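Long-range contacts in regulator of nonsense transcripts 2 (Homo sapiens, PDB 4CEK), which takes part in nonsense-mediated mRNA decay, as a factor with three MIF4G domains: residues I22-F27 with A137-C142; L133-A138 with Y172-A177. All blocks are in the same frame, centred on the assembly; numbering follows the deposited sequence.

Interaction 1: residues I22-F27 with A137-C142; sequences IDLKAF and AAMDFC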
ATOM      1  N   ILE A  22      18.012  -0.277   4.463  1.00 54.39           N
ATOM      2  CA  ILE A  22      18.971  -0.074   5.530  1.00 57.53           C
ATOM      3  C   ILE A  22      18.703  -1.116   6.611  1.00 57.46           C
ATOM      4  O   ILE A  22      17.552  -1.351   6.993  1.00 58.16           O
ATOM      5  CB  ILE A  22      18.926   1.347   6.113  1.00 59.30           C
ATOM      6  CG1 ILE A  22      19.503   2.353   5.111  1.00 60.10           C
ATOM      7  CG2 ILE A  22      19.751   1.424   7.397  1.00 66.55           C
ATOM      8  CD1 ILE A  22      20.335   3.442   5.759  1.00 63.42           C
ATOM      9  N   ASP A  23      19.778  -1.762   7.057  1.00 58.74           N
ATOM     10  CA  ASP A  23      19.727  -2.765   8.116  1.00 58.98           C
ATOM     11  C   ASP A  23      19.697  -2.057   9.474  1.00 58.17           C
ATOM     12  O   ASP A  23      20.732  -1.760  10.064  1.00 56.88           O
ATOM     13  CB  ASP A  23      20.941  -3.689   8.000  1.00 58.98           C
ATOM     14  CG  ASP A  23      20.935  -4.805   9.021  1.00 68.68           C
ATOM     15  OD1 ASP A  23      19.921  -5.004   9.730  1.00 74.45           O
ATOM     16  OD2 ASP A  23      21.970  -5.497   9.118  1.00 77.10           O
ATOM     17  N   LEU A  24      18.500  -1.768   9.959  1.00 58.13           N
ATOM     18  CA  LEU A  24      18.369  -1.135  11.241  1.00 61.33           C
ATOM     19  C   LEU A  24      18.685  -2.070  12.393  1.00 65.24           C
ATOM     20  O   LEU A  24      18.972  -1.579  13.474  1.00 69.16           O
ATOM     21  CB  LEU A  24      16.974  -0.573  11.454  1.00 59.73           C
ATOM     22  CG  LEU A  24      16.470   0.496  10.506  1.00 61.81           C
ATOM     23  CD1 LEU A  24      15.203   1.030  11.134  1.00 65.74           C
ATOM     24  CD2 LEU A  24      17.461   1.613  10.246  1.00 64.97           C
ATOM     25  N   LYS A  25      18.643  -3.391  12.205  1.00 70.32           N
ATOM     26  CA  LYS A  25      18.775  -4.293  13.367  1.00 80.01           C
ATOM     27  C   LYS A  25      20.164  -4.200  14.004  1.00 91.06           C
ATOM     28  O   LYS A  25      20.350  -4.603  15.150  1.00 95.03           O
ATOM     29  CB  LYS A  25      18.404  -5.757  13.053  1.00 87.71           C
ATOM     30  CG  LYS A  25      17.597  -6.403  14.188  1.00 93.54           C
ATOM     31  CD  LYS A  25      17.739  -7.918  14.290  1.00 92.96           C
ATOM     32  CE  LYS A  25      17.120  -8.436  15.590  1.00 93.07           C
ATOM     33  NZ  LYS A  25      17.624  -9.783  16.001  1.00 86.43           N
ATOM     34  N   ALA A  26      21.126  -3.639  13.275  1.00 95.07           N
ATOM     35  CA  ALA A  26      22.425  -3.320  13.846  1.00101.45           C
ATOM     36  C   ALA A  26      22.348  -2.401  15.104  1.00117.31           C
ATOM     37  O   ALA A  26      23.285  -2.396  15.912  1.00132.24           O
ATOM     38  CB  ALA A  26      23.320  -2.704  12.768  1.00 93.73           C
ATOM     39  N   PHE A  27      21.247  -1.650  15.276  1.00123.31           N
ATOM     40  CA  PHE A  27      21.109  -0.635  16.364  1.00124.99           C
ATOM     41  C   PHE A  27      20.761  -1.175  17.758  1.00122.04           C
ATOM     42  O   PHE A  27      20.468  -2.362  17.920  1.00126.50           O
ATOM     43  CB  PHE A  27      20.044   0.426  16.006  1.00126.58           C
ATOM     44  CG  PHE A  27      20.517   1.494  15.057  1.00135.52           C
ATOM     45  CD1 PHE A  27      21.794   2.044  15.154  1.00140.76           C
ATOM     46  CD2 PHE A  27      19.653   1.992  14.089  1.00140.44           C
ATOM     47  CE1 PHE A  27      22.206   3.037  14.277  1.00147.17           C
ATOM     48  CE2 PHE A  27      20.059   2.987  13.215  1.00140.87           C
ATOM     49  CZ  PHE A  27      21.336   3.511  13.309  1.00145.13           C
ATOM     50  N   ALA A 137      14.267   9.110   8.157  1.00 50.30           N
ATOM     51  CA  ALA A 137      13.070   9.130   8.995  1.00 48.65           C
ATOM     52  C   ALA A 137      12.949   7.841   9.817  1.00 45.67           C
ATOM     53  O   ALA A 137      12.580   7.872  11.003  1.00 42.84           O
ATOM     54  CB  ALA A 137      11.829   9.349   8.130  1.00 43.97           C
ATOM     55  N   ALA A 138      13.265   6.720   9.179  1.00 43.24           N
ATOM     56  CA  ALA A 138      13.295   5.435   9.841  1.00 43.39           C
ATOM     57  C   ALA A 138      14.354   5.381  10.956  1.00 48.09           C
ATOM     58  O   ALA A 138      14.094   4.831  12.026  1.00 52.36           O
ATOM     59  CB  ALA A 138      13.543   4.325   8.832  1.00 38.14           C
ATOM     60  N   MET A 139      15.547   5.914  10.712  1.00 52.34           N
ATOM     61  CA  MET A 139      16.601   5.889  11.742  1.00 52.62           C
ATOM     62  C   MET A 139      16.190   6.779  12.905  1.00 51.29           C
ATOM     63  O   MET A 139      16.279   6.384  14.068  1.00 47.31           O
ATOM     64  CB  MET A 139      17.953   6.290  11.160  1.00 57.48           C
ATOM     65  CG  MET A 139      18.608   5.180  10.340  1.00 64.66           C
ATOM     66  SD  MET A 139      20.142   5.572   9.434  1.00 78.72           S
ATOM     67  CE  MET A 139      19.587   6.751   8.212  1.00 57.69           C
ATOM     68  N   ASP A 140      15.674   7.957  12.580  1.00 48.53           N
ATOM     69  CA  ASP A 140      15.213   8.909  13.584  1.00 50.04           C
ATOM     70  C   ASP A 140      14.128   8.304  14.483  1.00 49.74           C
ATOM     71  O   ASP A 140      14.175   8.428  15.706  1.00 50.40           O
ATOM     72  CB  ASP A 140      14.713  10.191  12.883  1.00 50.19           C
ATOM     73  CG  ASP A 140      14.314  11.285  13.844  1.00 56.44           C
ATOM     74  OD1 ASP A 140      14.700  11.208  15.033  1.00 66.20           O
ATOM     75  OD2 ASP A 140      13.619  12.247  13.414  1.00 58.13           O
ATOM     76  N   PHE A 141      13.143   7.656  13.876  1.00 52.78           N
ATOM     77  CA  PHE A 141      12.036   7.072  14.636  1.00 48.25           C
ATOM     78  C   PHE A 141      12.533   5.916  15.506  1.00 48.80           C
ATOM     79  O   PHE A 141      12.191   5.795  16.675  1.00 47.25           O
ATOM     80  CB  PHE A 141      10.941   6.567  13.685  1.00 45.93           C
ATOM     81  CG  PHE A 141       9.729   6.106  14.394  1.00 40.09           C
ATOM     82  CD1 PHE A 141       9.649   4.816  14.847  1.00 39.20           C
ATOM     83  CD2 PHE A 141       8.709   6.990  14.696  1.00 41.02           C
ATOM     84  CE1 PHE A 141       8.539   4.381  15.570  1.00 39.88           C
ATOM     85  CE2 PHE A 141       7.601   6.568  15.422  1.00 41.95           C
ATOM     86  CZ  PHE A 141       7.517   5.246  15.848  1.00 38.82           C
ATOM     87  N   CYS A 142      13.351   5.071  14.911  1.00 51.79           N
ATOM     88  CA  CYS A 142      13.825   3.861  15.558  1.00 62.57           C
ATOM     89  C   CYS A 142      14.717   4.152  16.796  1.00 67.69           C
ATOM     90  O   CYS A 142      14.828   3.326  17.698  1.00 67.23           O
ATOM     91  CB  CYS A 142      14.580   3.019  14.525  1.00 62.52           C
ATOM     92  SG  CYS A 142      14.620   1.264  14.873  1.00 82.16           S
TER

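Interaction 2: residues L133-A138 with Y172-A177; sequences LIDKAA and YARLVA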
ATOM      1  N   LEU A 133      15.859  10.623   2.206  1.00 42.77           N
ATOM      2  CA  LEU A 133      14.997  11.228   3.243  1.00 48.00           C
ATOM      3  C   LEU A 133      14.165  10.181   4.043  1.00 49.62           C
ATOM      4  O   LEU A 133      14.001  10.329   5.244  1.00 51.85           O
ATOM      5  CB  LEU A 133      14.042  12.277   2.659  1.00 47.04           C
ATOM      6  CG  LEU A 133      14.454  13.747   2.408  1.00 52.70           C
ATOM      7  CD1 LEU A 133      13.251  14.460   1.772  1.00 50.75           C
ATOM      8  CD2 LEU A 133      14.902  14.498   3.681  1.00 46.92           C
ATOM      9  N   ILE A 134      13.630   9.146   3.389  1.00 49.23           N
ATOM     10  CA  ILE A 134      12.675   8.239   4.073  1.00 50.23           C
ATOM     11  C   ILE A 134      13.454   7.256   4.956  1.00 47.63           C
ATOM     12  O   ILE A 134      12.994   6.910   6.037  1.00 45.26           O
ATOM     13  CB  ILE A 134      11.677   7.521   3.094  1.00 44.84           C
ATOM     14  CG1 ILE A 134      10.406   7.053   3.820  1.00 44.37           C
ATOM     15  CG2 ILE A 134      12.327   6.328   2.421  1.00 39.83           C
ATOM     16  CD1 ILE A 134       9.459   8.164   4.251  1.00 40.21           C
ATOM     17  N   ASP A 135      14.640   6.844   4.508  1.00 47.93           N
ATOM     18  CA  ASP A 135      15.554   6.042   5.336  1.00 48.21           C
ATOM     19  C   ASP A 135      16.008   6.804   6.601  1.00 53.88           C
ATOM     20  O   ASP A 135      16.079   6.229   7.681  1.00 54.65           O
ATOM     21  CB  ASP A 135      16.767   5.572   4.512  1.00 50.11           C
ATOM     22  CG  ASP A 135      16.405   4.463   3.471  1.00 50.63           C
ATOM     23  OD1 ASP A 135      15.244   4.009   3.458  1.00 47.11           O
ATOM     24  OD2 ASP A 135      17.282   4.036   2.671  1.00 47.48           O
ATOM     25  N   LYS A 136      16.283   8.099   6.476  1.00 57.75           N
ATOM     26  CA  LYS A 136      16.614   8.933   7.649  1.00 58.73           C
ATOM     27  C   LYS A 136      15.482   8.951   8.663  1.00 55.83           C
ATOM     28  O   LYS A 136      15.709   8.837   9.877  1.00 51.10           O
ATOM     29  CB  LYS A 136      16.956  10.375   7.242  1.00 60.99           C
ATOM     30  CG  LYS A 136      18.414  10.568   6.849  1.00 71.68           C
ATOM     31  CD  LYS A 136      18.668  11.915   6.162  1.00 78.11           C
ATOM     32  CE  LYS A 136      20.112  12.048   5.670  1.00 77.35           C
ATOM     33  NZ  LYS A 136      20.201  12.541   4.263  1.00 77.92           N
ATOM     34  N   ALA A 137      14.267   9.110   8.157  1.00 50.30           N
ATOM     35  CA  ALA A 137      13.070   9.130   8.995  1.00 48.65           C
ATOM     36  C   ALA A 137      12.949   7.841   9.817  1.00 45.67           C
ATOM     37  O   ALA A 137      12.580   7.872  11.003  1.00 42.84           O
ATOM     38  CB  ALA A 137      11.829   9.349   8.130  1.00 43.97           C
ATOM     39  N   ALA A 138      13.265   6.720   9.179  1.00 43.24           N
ATOM     40  CA  ALA A 138      13.295   5.435   9.841  1.00 43.39           C
ATOM     41  C   ALA A 138      14.354   5.381  10.956  1.00 48.09           C
ATOM     42  O   ALA A 138      14.094   4.831  12.026  1.00 52.36           O
ATOM     43  CB  ALA A 138      13.543   4.325   8.832  1.00 38.14           C
ATOM     44  N   TYR A 172       6.337   5.608   1.930  1.00 31.08           N
ATOM     45  CA  TYR A 172       5.631   5.057   3.058  1.00 32.13           C
ATOM     46  C   TYR A 172       5.740   3.541   3.155  1.00 33.29           C
ATOM     47  O   TYR A 172       5.986   3.011   4.233  1.00 35.88           O
ATOM     48  CB  TYR A 172       4.203   5.519   3.053  1.00 31.03           C
ATOM     49  CG  TYR A 172       4.051   6.951   3.502  1.00 31.31           C
ATOM     50  CD1 TYR A 172       5.154   7.824   3.598  1.00 33.21           C
ATOM     51  CD2 TYR A 172       2.802   7.446   3.832  1.00 32.23           C
ATOM     52  CE1 TYR A 172       4.993   9.140   4.029  1.00 34.44           C
ATOM     53  CE2 TYR A 172       2.629   8.747   4.254  1.00 32.46           C
ATOM     54  CZ  TYR A 172       3.714   9.598   4.362  1.00 35.41           C
ATOM     55  OH  TYR A 172       3.482  10.899   4.795  1.00 34.38           O
ATOM     56  N   ALA A 173       5.651   2.841   2.042  1.00 34.06           N
ATOM     57  CA  ALA A 173       5.906   1.409   2.067  1.00 31.73           C
ATOM     58  C   ALA A 173       7.356   1.078   2.435  1.00 32.04           C
ATOM     59  O   ALA A 173       7.618   0.069   3.096  1.00 32.78           O
ATOM     60  CB  ALA A 173       5.533   0.756   0.736  1.00 30.25           C
ATOM     61  N   ARG A 174       8.313   1.860   1.941  1.00 34.96           N
ATOM     62  CA  ARG A 174       9.734   1.608   2.260  1.00 34.54           C
ATOM     63  C   ARG A 174       9.994   1.746   3.777  1.00 33.11           C
ATOM     64  O   ARG A 174      10.653   0.902   4.374  1.00 34.08           O
ATOM     65  CB  ARG A 174      10.675   2.547   1.492  1.00 36.96           C
ATOM     66  CG  ARG A 174      12.081   1.959   1.322  1.00 40.98           C
ATOM     67  CD  ARG A 174      12.985   2.873   0.522  1.00 40.99           C
ATOM     68  NE  ARG A 174      14.393   2.800   0.942  1.00 43.10           N
ATOM     69  CZ  ARG A 174      15.310   1.947   0.488  1.00 47.59           C
ATOM     70  NH1 ARG A 174      15.016   1.048  -0.437  1.00 53.07           N
ATOM     71  NH2 ARG A 174      16.552   1.995   0.961  1.00 51.47           N
ATOM     72  N   LEU A 175       9.464   2.809   4.369  1.00 30.32           N
ATOM     73  CA  LEU A 175       9.517   3.035   5.815  1.00 34.55           C
ATOM     74  C   LEU A 175       9.061   1.780   6.553  1.00 39.79           C
ATOM     75  O   LEU A 175       9.824   1.202   7.323  1.00 40.18           O
ATOM     76  CB  LEU A 175       8.613   4.220   6.210  1.00 34.36           C
ATOM     77  CG  LEU A 175       8.737   4.748   7.652  1.00 37.00           C
ATOM     78  CD1 LEU A 175      10.190   5.112   7.991  1.00 36.51           C
ATOM     79  CD2 LEU A 175       7.836   5.953   7.803  1.00 34.43           C
ATOM     80  N   VAL A 176       7.832   1.329   6.242  1.00 40.00           N
ATOM     81  CA  VAL A 176       7.232   0.200   6.921  1.00 35.62           C
ATOM     82  C   VAL A 176       8.117  -1.030   6.794  1.00 35.58           C
ATOM     83  O   VAL A 176       8.369  -1.708   7.776  1.00 36.15           O
ATOM     84  CB  VAL A 176       5.818  -0.084   6.401  1.00 33.73           C
ATOM     85  CG1 VAL A 176       5.346  -1.448   6.889  1.00 29.87           C
ATOM     86  CG2 VAL A 176       4.860   1.034   6.828  1.00 32.48           C
ATOM     87  N   ALA A 177       8.625  -1.300   5.599  1.00 36.37           N
ATOM     88  CA  ALA A 177       9.416  -2.509   5.389  1.00 37.10           C
ATOM     89  C   ALA A 177      10.791  -2.393   6.046  1.00 38.59           C
ATOM     90  O   ALA A 177      11.428  -3.398   6.384  1.00 39.94           O
ATOM     91  CB  ALA A 177       9.563  -2.786   3.909  1.00 33.10           C
TER

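Interaction 1: residues I22-F27 with A137-C142
Leu-24 and Met-139 meet because each carries its CG anti to its own carbonyl carbon (chi1 -61° and -77°), which sends the isobutyl group of the one and the thioether chain of the other into the space between loop 22-27 and helix 137-142. There the two side chains cross at a slant, Leu-24 CD2 resting 3.7 Å from Met-139 CG. The other branch of the leucine turns toward Ala-138 and, one turn on, Cys-142: Leu-24 CD1 lies 3.8 Å from Cys-142 SG and 4.3 Å from Ala-138 CB. A branched leucine suits this place, since one methyl serves Met-139 while the other packs against both Ala-138 and Cys-142, two small residues four positions apart.

Helix 131-144 belongs to the all-helical MIF4G domain, and the loop that follows helix 13-19 lies against it. The loop is shaped by an Asx turn, in which the backbone N of Lys-25 is hydrogen-bonded to Asp-23 OD1, and by the hydrogen bond from Phe-27 N to Leu-24 O. Leu-24 is buried, and it also touches Thr-178 and Leu-179 of helix 169-179.

Toward the outside the packing is thinner. The Phe-27 ring, poorly ordered, turns its edge to the methionine, with CE2 3.9 Å from Met-139 CG. Met-139, flexible and unbranched, bends at its last torsion (chi3 -66°), and its CE stands 4.2 Å from CD1 of Ile-22, an exposed residue whose side chain crosses it at about a right angle.

Interaction 2: residues L133-A138 with Y172-A177
Leu-175 and Ala-138 make the tightest apolar touch between helices 133-138 and 172-177, with Leu-175 CD1 only 3.5 Å from Ala-138 CB. Leu-175 extends its CG away from its backbone N (chi1 -170°), carrying the CD1 methyl over to the other helix, where an alanine is short enough to admit it. One turn back, Ile-134 crosses the leucine at about a right angle, its CG1 4.1 Å from Leu-175 CB, while its CG2 lies beside the aliphatic part of Arg-174, 4.0 Å from CD. The packing is looser at the Tyr-172 end, where Ile-134 CD1 comes to the ring edge at 4.4 Å from CD1 of the tyrosine.

The two segments run in the same general direction, their axes 9.3 Å apart and crossing at -36°, as fits alternate helices in the stacked helical hairpins of a MIF4G domain. All the touching residues are buried, so neither flank is a true solvent side, and the polar flank has to supply its own partners. There Arg-174 forms a side-on salt bridge with Asp-135: NE donates to OD1 at 2.9 Å, and NH2 donates nearly straight (171°) to the syn lone pair of OD2 at 2.8 Å. The carboxylate and guanidinium planes are moderately tilted against each other. The arginine also hydrogen-bonds to the N-terminal region, NH1 to the carbonyl oxygens of Asn-16 and Phe-17 and NH2 to that of Asn-20. A methionine in place of Arg-174 would probably cost the buried Asp-135 carboxylate its two-bond partner and those carbonyls the donors described. Tyr-172, at the apolar flank, packs onward against Leu-158 and Phe-219.

Helix 131-144 takes part in both contacts, whose centres lie about 9 Å apart, and Ala-137 and Ala-138 belong to both segments on it. Interaction 2 is core: it joins two helices of the MIF4G domain, every touching residue is buried, and a salt bridge accompanies the apolar packing. Interaction 1 lies farther from the centre of the chain, is partly exposed, and holds a loop to the same helix by apolar contacts alone. They adjoin where Ile-22 CG1 packs 3.7 Å from Asp-135 OD2. Arg-174 also ties the N-terminal region to this helix pair by hydrogen bonds, next to the hydrophobic contact at 22-27.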